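Local atomic coordinates of mandelate racemase/muconate lactonizing enzyme family protein (Sorangium cellulosum, PDB entry 3S5S), a protein that is of unknown function but belongs to the enolase superfamily, in which an N-terminal capping domain sits against a modified TIM-barrel domain. Residues A[47-59]-A[296-308]; A[100-112]-A[270-282]. All coordinates share one frame; numbering follows the deposited sequence. Where two conformers were deposited one is given.

Overall arrangement
From the N terminus the chain first lays down three strands of the antiparallel sheet of the capping domain. Its edge strand 47-52 and the turn after it supply the first side of interaction 1, and helix 101-117 of the same domain supplies the first side of interaction 2. The chain then winds through the barrel. Helix 272-289, after the sixth barrel strand, closes interaction 2; the loop after the seventh, with helix 303-316, closes interaction 1. The smaller loop thus lies wholly within the larger one. With centres about 9 Å apart, the two contacts join the capping domain to consecutive strand-helix units of the barrel. They also touch: M273 packs on A305, and A52 on the backbone of A102.

Interaction 1 of 2, residues A[47-59]-A[296-308]; sequences LGFGEAAPLPAFN and IGGMVESVLAMTA
This is a buried interdomain contact in which E51 of the capping domain is hydrogen-bonded to the N-terminal end of a barrel helix. Edge strand 47-52 of the N-terminal sheet crosses the first turns of helix 303-316 at 101°, and the residues after the strand run along the loop that leaves barrel strand 293-296. E51 does the polar work. With CG anti to the backbone N (chi1 166°) and the rest of the chain extended, its carboxylate is carried straight to the helix end. OE1 takes two bonds from opposite faces of the carboxylate plane: the hydroxyl OG of S302 at 2.6 Å, and the backbone N of A305 at 2.9 Å on the anti side. OE2 offers its syn lone pair to S302 N, at 2.9 Å and nearly straight (173°), and also accepts from N35 of the neighbouring strand. S302 is the N-cap residue, and its OG in turn accepts from L304 N at 3.1 Å.

Apolar groups flank this cluster. L304 lays CD2 3.7 Å from the backbone C of G50, while A53 CB rests 3.8 Å from E301 CG. Further along, L55 CD1 meets V300 CG2 at 3.9 Å, the two side chains crossing obliquely. In one of the two conformers modelled for M299, CE lies over a face of the F58 ring, 3.7 Å from its centroid, with the sulfur above the same ring, a Met-aromatic contact that is tentative because the side chain is split.

Four bonds therefore hold both carboxylate oxygens in a buried setting, and the helix N terminus together with these donors would be expected to favour the ionised form of E51, which ties the edge strand to the helix start.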
loop_
_atom_site.group_PDB
_atom_site.type_symbol
_atom_site.label_atom_id
_atom_site.label_comp_id
_atom_site.label_asym_id
_atom_site.label_seq_id
_atom_site.Cartn_x
_atom_site.Cartn_y
_atom_site.Cartn_z
ATOM N N LEU A 47 20.338 -5.497 14.626
ATOM C CA LEU A 47 20.733 -4.239 13.955
ATOM C C LEU A 47 20.010 -4.134 12.637
ATOM O O LEU A 47 19.877 -5.128 11.924
ATOM C CB LEU A 47 22.240 -4.153 13.759
ATOM C CG LEU A 47 22.993 -4.416 15.062
ATOM C CD1 LEU A 47 24.449 -4.721 14.797
ATOM C CD2 LEU A 47 22.867 -3.227 15.977
ATOM N N GLY A 48 19.500 -2.956 12.330
ATOM C CA GLY A 48 18.884 -2.733 11.020
ATOM C C GLY A 48 19.661 -1.565 10.412
ATOM O O GLY A 48 20.115 -0.645 11.140
ATOM N N PHE A 49 19.812 -1.611 9.084
ATOM C CA PHE A 49 20.660 -0.677 8.348
ATOM C C PHE A 49 19.909 0.081 7.278
ATOM O O PHE A 49 19.147 -0.498 6.540
ATOM C CB PHE A 49 21.806 -1.455 7.727
ATOM C CG PHE A 49 22.669 -2.123 8.736
ATOM C CD1 PHE A 49 23.572 -1.370 9.516
ATOM C CD2 PHE A 49 22.608 -3.499 8.909
ATOM C CE1 PHE A 49 24.384 -1.977 10.492
ATOM C CE2 PHE A 49 23.400 -4.124 9.881
ATOM C CZ PHE A 49 24.298 -3.361 10.674
ATOM N N GLY A 50 20.113 1.393 7.214
ATOM C CA GLY A 50 19.553 2.164 6.146
ATOM C C GLY A 50 20.540 3.167 5.605
ATOM O O GLY A 50 21.558 3.439 6.234
ATOM N N GLU A 51 20.216 3.724 4.438
ATOM C CA GLU A 51 21.076 4.629 3.690
ATOM C C GLU A 51 20.312 5.910 3.301
ATOM O O GLU A 51 19.241 5.861 2.712
ATOM C CB GLU A 51 21.599 3.913 2.426
ATOM C CG GLU A 51 22.241 4.857 1.401
ATOM C CD GLU A 51 22.978 4.142 0.292
ATOM O OE1 GLU A 51 22.846 2.895 0.183
ATOM O OE2 GLU A 51 23.681 4.848 -0.481
ATOM N N ALA A 52 20.862 7.061 3.656
ATOM C CA ALA A 52 20.392 8.337 3.119
ATOM C C ALA A 52 21.309 8.730 1.966
ATOM O O ALA A 52 22.532 8.798 2.108
ATOM C CB ALA A 52 20.368 9.413 4.212
ATOM N N ALA A 53 20.714 8.985 0.818
ATOM C CA ALA A 53 21.479 9.347 -0.371
ATOM C C ALA A 53 20.875 10.638 -0.932
ATOM O O ALA A 53 20.327 10.646 -2.043
ATOM C CB ALA A 53 21.410 8.238 -1.402
ATOM N N PRO A 54 20.941 11.724 -0.166
ATOM C CA PRO A 54 20.346 12.939 -0.682
ATOM C C PRO A 54 21.137 13.405 -1.882
ATOM O O PRO A 54 22.348 13.182 -1.967
ATOM C CB PRO A 54 20.527 13.935 0.472
ATOM C CG PRO A 54 21.779 13.453 1.226
ATOM C CD PRO A 54 21.604 11.925 1.144
ATOM N N LEU A 55 20.460 14.043 -2.819
ATOM C CA LEU A 55 21.098 14.452 -4.041
ATOM C C LEU A 55 20.687 15.890 -4.251
ATOM O O LEU A 55 19.553 16.175 -4.659
ATOM C CB LEU A 55 20.696 13.542 -5.207
ATOM C CG LEU A 55 21.404 13.798 -6.560
ATOM C CD1 LEU A 55 22.913 13.589 -6.492
ATOM C CD2 LEU A 55 20.823 12.927 -7.640
ATOM N N PRO A 56 21.594 16.810 -3.899
ATOM C CA PRO A 56 21.300 18.226 -3.895
ATOM C C PRO A 56 20.820 18.625 -5.286
ATOM O O PRO A 56 19.843 19.368 -5.428
ATOM C CB PRO A 56 22.662 18.869 -3.575
ATOM C CG PRO A 56 23.427 17.847 -2.874
ATOM C CD PRO A 56 22.932 16.514 -3.351
ATOM N N ALA A 57 21.495 18.109 -6.300
ATOM C CA ALA A 57 21.218 18.514 -7.666
ATOM C C ALA A 57 19.846 18.019 -8.113
ATOM O O ALA A 57 19.287 18.589 -9.036
ATOM C CB ALA A 57 22.308 18.018 -8.608
ATOM N N PHE A 58 19.297 17.000 -7.434
ATOM C CA PHE A 58 17.952 16.501 -7.749
ATOM C C PHE A 58 16.795 17.265 -7.091
ATOM O O PHE A 58 15.829 17.587 -7.774
ATOM C CB PHE A 58 17.827 15.008 -7.443
ATOM C CG PHE A 58 16.502 14.413 -7.844
ATOM C CD1 PHE A 58 16.333 13.833 -9.104
ATOM C CD2 PHE A 58 15.424 14.422 -6.965
ATOM C CE1 PHE A 58 15.104 13.291 -9.476
ATOM C CE2 PHE A 58 14.193 13.882 -7.325
ATOM C CZ PHE A 58 14.031 13.321 -8.578
ATOM N N ASN A 59 16.863 17.522 -5.782
ATOM C CA ASN A 59 15.765 18.175 -5.023
ATOM C C ASN A 59 16.228 19.007 -3.822
ATOM O O ASN A 59 15.414 19.443 -2.969
ATOM C CB ASN A 59 14.689 17.164 -4.574
ATOM C CG ASN A 59 15.241 16.006 -3.670
ATOM O OD1 ASN A 59 14.460 15.152 -3.210
ATOM N ND2 ASN A 59 16.563 15.971 -3.438
ATOM N N ILE A 296 11.113 1.809 -11.300
ATOM C CA ILE A 296 11.792 1.850 -9.983
ATOM C C ILE A 296 13.164 2.501 -10.256
ATOM O O ILE A 296 13.890 2.065 -11.146
ATOM C CB ILE A 296 11.915 0.434 -9.344
ATOM C CG1 ILE A 296 12.577 0.482 -7.940
ATOM C CG2 ILE A 296 12.694 -0.525 -10.248
ATOM C CD1 ILE A 296 11.845 1.277 -6.869
ATOM N N GLY A 297 13.473 3.585 -9.562
ATOM C CA GLY A 297 14.655 4.374 -9.852
ATOM C C GLY A 297 15.398 4.622 -8.571
ATOM O O GLY A 297 15.198 3.898 -7.584
ATOM N N GLY A 298 16.294 5.607 -8.566
ATOM C CA GLY A 298 16.980 5.948 -7.336
ATOM C C GLY A 298 17.795 7.203 -7.440
ATOM O O GLY A 298 17.909 7.790 -8.487
ATOM N N MET A 299 18.345 7.618 -6.300
ATOM C CA MET A 299 19.310 8.718 -6.230
ATOM C C MET A 299 20.709 8.146 -6.574
ATOM O O MET A 299 20.796 7.258 -7.405
ATOM C CB MET A 299 19.226 9.340 -4.833
ATOM C CG MET A 299 18.493 10.689 -4.729
ATOM S SD MET A 299 17.027 11.017 -5.718
ATOM C CE MET A 299 17.763 11.278 -7.306
ATOM N N VAL A 300 21.793 8.622 -5.965
ATOM C CA VAL A 300 23.148 8.019 -6.206
ATOM C C VAL A 300 23.473 7.141 -5.007
ATOM O O VAL A 300 24.006 7.615 -4.029
ATOM C CB VAL A 300 24.229 9.077 -6.419
ATOM C CG1 VAL A 300 25.605 8.437 -6.564
ATOM C CG2 VAL A 300 23.902 9.943 -7.631
ATOM N N GLU A 301 23.110 5.869 -5.096
ATOM C CA GLU A 301 22.961 4.967 -3.950
ATOM C C GLU A 301 23.970 3.808 -3.980
ATOM O O GLU A 301 24.299 3.297 -5.051
ATOM C CB GLU A 301 21.509 4.417 -3.926
ATOM C CG GLU A 301 20.435 5.535 -3.826
ATOM C CD GLU A 301 18.987 5.073 -4.037
ATOM O OE1 GLU A 301 18.726 3.880 -4.311
ATOM O OE2 GLU A 301 18.089 5.931 -3.979
ATOM N N SER A 302 24.444 3.369 -2.815
ATOM C CA SER A 302 25.236 2.140 -2.748
ATOM C C SER A 302 24.321 0.925 -2.930
ATOM O O SER A 302 23.104 1.049 -3.206
ATOM C CB SER A 302 25.925 2.034 -1.389
ATOM O OG SER A 302 25.023 1.622 -0.337
ATOM N N VAL A 303 24.931 -0.239 -2.751
ATOM C CA VAL A 303 24.310 -1.559 -2.700
ATOM C C VAL A 303 23.149 -1.637 -1.690
ATOM O O VAL A 303 22.143 -2.327 -1.893
ATOM C CB VAL A 303 25.472 -2.591 -2.389
ATOM C CG1 VAL A 303 25.134 -3.640 -1.333
ATOM C CG2 VAL A 303 26.046 -3.183 -3.673
ATOM N N LEU A 304 23.292 -0.916 -0.597
ATOM C CA LEU A 304 22.285 -0.921 0.446
ATOM C C LEU A 304 20.914 -0.379 0.001
ATOM O O LEU A 304 19.923 -1.124 -0.013
ATOM C CB LEU A 304 22.816 -0.193 1.693
ATOM C CG LEU A 304 21.858 0.053 2.861
ATOM C CD1 LEU A 304 20.971 -1.061 3.060
ATOM C CD2 LEU A 304 22.580 0.356 4.196
ATOM N N ALA A 305 20.832 0.898 -0.317
ATOM C CA ALA A 305 19.549 1.464 -0.734
ATOM C C ALA A 305 19.077 0.818 -2.059
ATOM O O ALA A 305 17.866 0.580 -2.245
ATOM C CB ALA A 305 19.637 3.001 -0.862
ATOM N N MET A 306 20.028 0.496 -2.953
ATOM C CA MET A 306 19.671 -0.178 -4.200
ATOM C C MET A 306 19.001 -1.554 -3.965
ATOM O O MET A 306 17.919 -1.838 -4.531
ATOM C CB MET A 306 20.835 -0.271 -5.132
ATOM C CG MET A 306 21.172 1.034 -5.838
ATOM S SD MET A 306 20.465 1.118 -7.498
ATOM C CE MET A 306 19.997 2.853 -7.682
ATOM N N THR A 307 19.596 -2.391 -3.106
ATOM C CA THR A 307 18.957 -3.667 -2.810
ATOM C C THR A 307 17.587 -3.441 -2.167
ATOM O O THR A 307 16.623 -4.121 -2.483
ATOM C CB THR A 307 19.794 -4.586 -1.914
ATOM O OG1 THR A 307 21.146 -4.606 -2.388
ATOM C CG2 THR A 307 19.235 -5.994 -1.998
ATOM N N ALA A 308 17.482 -2.489 -1.270
ATOM C CA ALA A 308 16.159 -2.176 -0.730
ATOM C C ALA A 308 15.146 -1.911 -1.856
ATOM O O ALA A 308 14.049 -2.436 -1.829
ATOM C CB ALA A 308 16.235 -0.971 0.229
HETATM O O HOH W 1 21.841 10.664 -4.064
#

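Interaction 2 of 2, residues A[100-112]-A[270-282]; sequences AGAARCAIETAIL and IKLMKGGIAEALD
E108 reaches from helix 101-117 to the backbone of I277 and A278. Its CB points at the partner helix, and CG, anti to the carbonyl carbon (chi1 -68°), starts an extended chain; the side chain also touches A89 of helix 85-96. CD brings the carboxylate up to a kink in helix 272-289, at which the amides of I277 and A278 miss their usual helical acceptors. OE1 accepts from both: weakly from I277 N at 2.9 Å, and on its syn lone pair from A278 N at 3.0 Å (150°). OE2 takes a water at 2.7 Å, which also donates to G275 O and accepts from E279 N.

Here a capping-domain helix packs on the helix that follows the sixth strand of the barrel; their axes, at 44°, approach to 5.9 Å at the closest point. Glycines permit that closeness: G101 CA makes a CA-H...O contact with K274 O at 3.4 Å, and G276 lies against C105. Around them A102 CB touches M273 CG at 3.6 Å, and C105 SG lies against L272 CB. At the far end L112 and I277 meet tip to tip, CD1 to CD1 at 3.8 Å, while T109 OG1, which donates to C105 O in its own helix, only packs on that methyl. R104, held by G99 O through NE, and R93 both pair with E279, tentatively, since its side chain is split.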
loop_
_atom_site.group_PDB
_atom_site.type_symbol
_atom_site.label_atom_id
_atom_site.label_comp_id
_atom_site.label_asym_id
_atom_site.label_seq_id
_atom_site.Cartn_x
_atom_site.Cartn_y
_atom_site.Cartn_z
ATOM N N ALA A 100 12.829 16.295 4.017
ATOM C CA ALA A 100 13.805 15.334 4.549
ATOM C C ALA A 100 13.507 13.910 4.084
ATOM O O ALA A 100 13.459 12.974 4.896
ATOM C CB ALA A 100 13.847 15.412 6.112
ATOM N N GLY A 101 13.302 13.742 2.778
ATOM C CA GLY A 101 12.954 12.427 2.232
ATOM C C GLY A 101 14.012 11.364 2.428
ATOM O O GLY A 101 13.691 10.198 2.742
ATOM N N ALA A 102 15.268 11.745 2.205
ATOM C CA ALA A 102 16.390 10.782 2.211
ATOM C C ALA A 102 16.690 10.274 3.609
ATOM O O ALA A 102 17.023 9.111 3.769
ATOM C CB ALA A 102 17.658 11.395 1.615
ATOM N N ALA A 103 16.604 11.159 4.598
ATOM C CA ALA A 103 16.755 10.811 6.017
ATOM C C ALA A 103 15.630 9.878 6.454
ATOM O O ALA A 103 15.872 8.916 7.204
ATOM C CB ALA A 103 16.760 12.109 6.945
ATOM N N ARG A 104 14.407 10.170 5.992
ATOM C CA ARG A 104 13.249 9.358 6.368
ATOM C C ARG A 104 13.282 7.989 5.760
ATOM O O ARG A 104 12.840 7.018 6.359
ATOM C CB ARG A 104 11.945 10.078 6.036
ATOM C CG ARG A 104 11.678 11.200 7.046
ATOM C CD ARG A 104 10.339 11.802 6.860
ATOM N NE ARG A 104 10.149 12.420 5.556
ATOM C CZ ARG A 104 9.261 12.020 4.637
ATOM N NH1 ARG A 104 9.173 12.690 3.512
ATOM N NH2 ARG A 104 8.451 10.981 4.833
ATOM N N CYS A 105 13.879 7.904 4.585
ATOM C CA CYS A 105 13.978 6.630 3.898
ATOM C C CYS A 105 15.021 5.782 4.626
ATOM O O CYS A 105 14.760 4.623 4.909
ATOM C CB CYS A 105 14.286 6.831 2.406
ATOM S SG CYS A 105 14.729 5.303 1.493
ATOM N N ALA A 106 16.164 6.368 4.969
ATOM C CA ALA A 106 17.197 5.708 5.733
ATOM C C ALA A 106 16.650 5.038 6.993
ATOM O O ALA A 106 16.977 3.867 7.280
ATOM C CB ALA A 106 18.263 6.715 6.118
ATOM N N ILE A 107 15.814 5.789 7.724
ATOM C CA ILE A 107 15.281 5.369 8.993
ATOM C C ILE A 107 14.271 4.248 8.799
ATOM O O ILE A 107 14.410 3.184 9.393
ATOM C CB ILE A 107 14.658 6.564 9.766
ATOM C CG1 ILE A 107 15.773 7.525 10.233
ATOM C CG2 ILE A 107 13.865 6.063 10.890
ATOM C CD1 ILE A 107 15.348 8.871 10.809
ATOM N N GLU A 108 13.268 4.469 7.958
ATOM C CA GLU A 108 12.283 3.416 7.669
ATOM C C GLU A 108 12.952 2.189 7.057
ATOM O O GLU A 108 12.573 1.050 7.332
ATOM C CB GLU A 108 11.294 3.898 6.621
ATOM C CG GLU A 108 10.380 4.984 7.019
ATOM C CD GLU A 108 9.376 5.201 5.926
ATOM O OE1 GLU A 108 8.980 4.201 5.259
ATOM O OE2 GLU A 108 8.999 6.352 5.705
ATOM N N THR A 109 13.942 2.408 6.217
ATOM C CA THR A 109 14.664 1.243 5.700
ATOM C C THR A 109 15.369 0.421 6.803
ATOM O O THR A 109 15.252 -0.774 6.810
ATOM C CB THR A 109 15.629 1.612 4.571
ATOM O OG1 THR A 109 14.846 2.178 3.515
ATOM C CG2 THR A 109 16.387 0.369 4.094
ATOM N N ALA A 110 16.055 1.078 7.719
ATOM C CA ALA A 110 16.742 0.439 8.856
ATOM C C ALA A 110 15.749 -0.271 9.803
ATOM O O ALA A 110 16.006 -1.387 10.276
ATOM C CB ALA A 110 17.556 1.470 9.606
ATOM N N ILE A 111 14.630 0.364 10.093
ATOM C CA ILE A 111 13.580 -0.281 10.885
ATOM C C ILE A 111 13.036 -1.565 10.197
ATOM O O ILE A 111 13.066 -2.658 10.794
ATOM C CB ILE A 111 12.425 0.692 11.179
ATOM C CG1 ILE A 111 12.928 1.822 12.071
ATOM C CG2 ILE A 111 11.177 -0.036 11.809
ATOM C CD1 ILE A 111 11.829 2.920 12.320
ATOM N N LEU A 112 12.574 -1.441 8.948
ATOM C CA LEU A 112 12.061 -2.628 8.231
ATOM C C LEU A 112 13.114 -3.709 8.117
ATOM O O LEU A 112 12.825 -4.899 8.237
ATOM C CB LEU A 112 11.501 -2.278 6.858
ATOM C CG LEU A 112 10.115 -1.620 6.839
ATOM C CD1 LEU A 112 9.625 -1.479 5.416
ATOM C CD2 LEU A 112 9.118 -2.491 7.575
ATOM N N ILE A 270 9.338 5.768 -9.304
ATOM C CA ILE A 270 9.215 5.672 -7.859
ATOM C C ILE A 270 10.615 5.517 -7.299
ATOM O O ILE A 270 11.391 4.664 -7.758
ATOM C CB ILE A 270 8.385 4.393 -7.491
ATOM C CG1 ILE A 270 6.999 4.439 -8.121
ATOM C CG2 ILE A 270 8.249 4.201 -6.015
ATOM C CD1 ILE A 270 6.163 3.127 -7.919
ATOM N N LYS A 271 10.928 6.307 -6.278
ATOM C CA LYS A 271 12.190 6.143 -5.534
ATOM C C LYS A 271 11.886 6.072 -4.066
ATOM O O LYS A 271 11.149 6.913 -3.573
ATOM C CB LYS A 271 13.122 7.325 -5.798
ATOM C CG LYS A 271 13.440 7.484 -7.276
ATOM C CD LYS A 271 14.422 8.543 -7.495
ATOM C CE LYS A 271 14.219 9.027 -8.870
ATOM N NZ LYS A 271 15.371 9.878 -9.259
ATOM N N LEU A 272 12.480 5.106 -3.358
ATOM C CA LEU A 272 12.311 5.019 -1.907
ATOM C C LEU A 272 12.785 6.303 -1.218
ATOM O O LEU A 272 12.208 6.718 -0.188
ATOM C CB LEU A 272 13.031 3.793 -1.350
ATOM C CG LEU A 272 12.573 2.445 -1.924
ATOM C CD1 LEU A 272 13.005 1.281 -1.034
ATOM C CD2 LEU A 272 11.078 2.417 -2.100
ATOM N N MET A 273 13.759 6.970 -1.850
ATOM C CA MET A 273 14.519 8.049 -1.250
ATOM C C MET A 273 13.864 9.411 -1.329
ATOM O O MET A 273 14.297 10.328 -0.610
ATOM C CB MET A 273 15.919 8.134 -1.850
ATOM C CG MET A 273 16.916 8.854 -0.897
ATOM S SD MET A 273 17.536 7.850 0.450
ATOM C CE MET A 273 17.953 6.421 -0.513
ATOM N N LYS A 274 12.845 9.563 -2.197
ATOM C CA LYS A 274 12.160 10.848 -2.320
ATOM C C LYS A 274 11.300 11.067 -1.093
ATOM O O LYS A 274 11.196 12.187 -0.617
ATOM C CB LYS A 274 11.194 10.891 -3.506
ATOM C CG LYS A 274 11.721 11.047 -4.904
ATOM C CD LYS A 274 10.536 10.721 -5.823
ATOM C CE LYS A 274 10.688 11.251 -7.211
ATOM N NZ LYS A 274 9.945 10.382 -8.172
ATOM N N GLY A 275 10.653 9.997 -0.607
ATOM C CA GLY A 275 9.671 10.110 0.501
ATOM C C GLY A 275 9.533 8.909 1.428
ATOM O O GLY A 275 8.563 8.826 2.200
ATOM N N GLY A 276 10.466 7.960 1.338
ATOM C CA GLY A 276 10.480 6.836 2.233
ATOM C C GLY A 276 9.648 5.700 1.728
ATOM O O GLY A 276 9.017 5.818 0.692
ATOM N N ILE A 277 9.597 4.608 2.478
ATOM C CA ILE A 277 9.019 3.387 1.948
ATOM C C ILE A 277 7.476 3.438 1.978
ATOM O O ILE A 277 6.788 2.952 1.044
ATOM C CB ILE A 277 9.530 2.171 2.724
ATOM C CG1 ILE A 277 11.051 2.083 2.615
ATOM C CG2 ILE A 277 8.857 0.945 2.233
ATOM C CD1 ILE A 277 11.639 0.860 3.240
ATOM N N ALA A 278 6.929 4.020 3.044
ATOM C CA ALA A 278 5.482 4.067 3.171
ATOM C C ALA A 278 4.883 4.893 2.009
ATOM O O ALA A 278 3.913 4.460 1.389
ATOM C CB ALA A 278 5.022 4.591 4.562
ATOM N N GLU A 279 5.472 6.067 1.751
ATOM C CA GLU A 279 5.060 6.944 0.649
ATOM C C GLU A 279 5.106 6.125 -0.660
ATOM O O GLU A 279 4.113 6.028 -1.366
ATOM C CB GLU A 279 5.868 8.295 0.631
ATOM C CG GLU A 279 5.099 9.544 1.292
ATOM C CD GLU A 279 5.975 10.799 1.706
ATOM O OE1 GLU A 279 6.621 11.460 0.859
ATOM O OE2 GLU A 279 5.979 11.165 2.889
ATOM N N ALA A 280 6.227 5.451 -0.897
ATOM C CA ALA A 280 6.453 4.601 -2.071
ATOM C C ALA A 280 5.446 3.433 -2.281
ATOM O O ALA A 280 4.937 3.224 -3.407
ATOM C CB ALA A 280 7.873 4.117 -2.092
ATOM N N LEU A 281 5.117 2.717 -1.206
ATOM C CA LEU A 281 4.011 1.716 -1.266
ATOM C C LEU A 281 2.687 2.295 -1.780
ATOM O O LEU A 281 2.009 1.676 -2.587
ATOM C CB LEU A 281 3.808 0.997 0.107
ATOM C CG LEU A 281 5.012 0.121 0.510
ATOM C CD1 LEU A 281 4.955 -0.348 1.982
ATOM C CD2 LEU A 281 5.124 -1.063 -0.415
ATOM N N ASP A 282 2.339 3.488 -1.311
ATOM C CA ASP A 282 1.071 4.135 -1.680
ATOM C C ASP A 282 1.125 4.567 -3.146
ATOM O O ASP A 282 0.155 4.345 -3.896
ATOM C CB ASP A 282 0.730 5.306 -0.732
ATOM C CG ASP A 282 0.223 4.831 0.673
ATOM O OD1 ASP A 282 -0.087 3.621 0.821
ATOM O OD2 ASP A 282 0.127 5.644 1.655
HETATM O O HOH W 2 7.235 7.191 3.872
#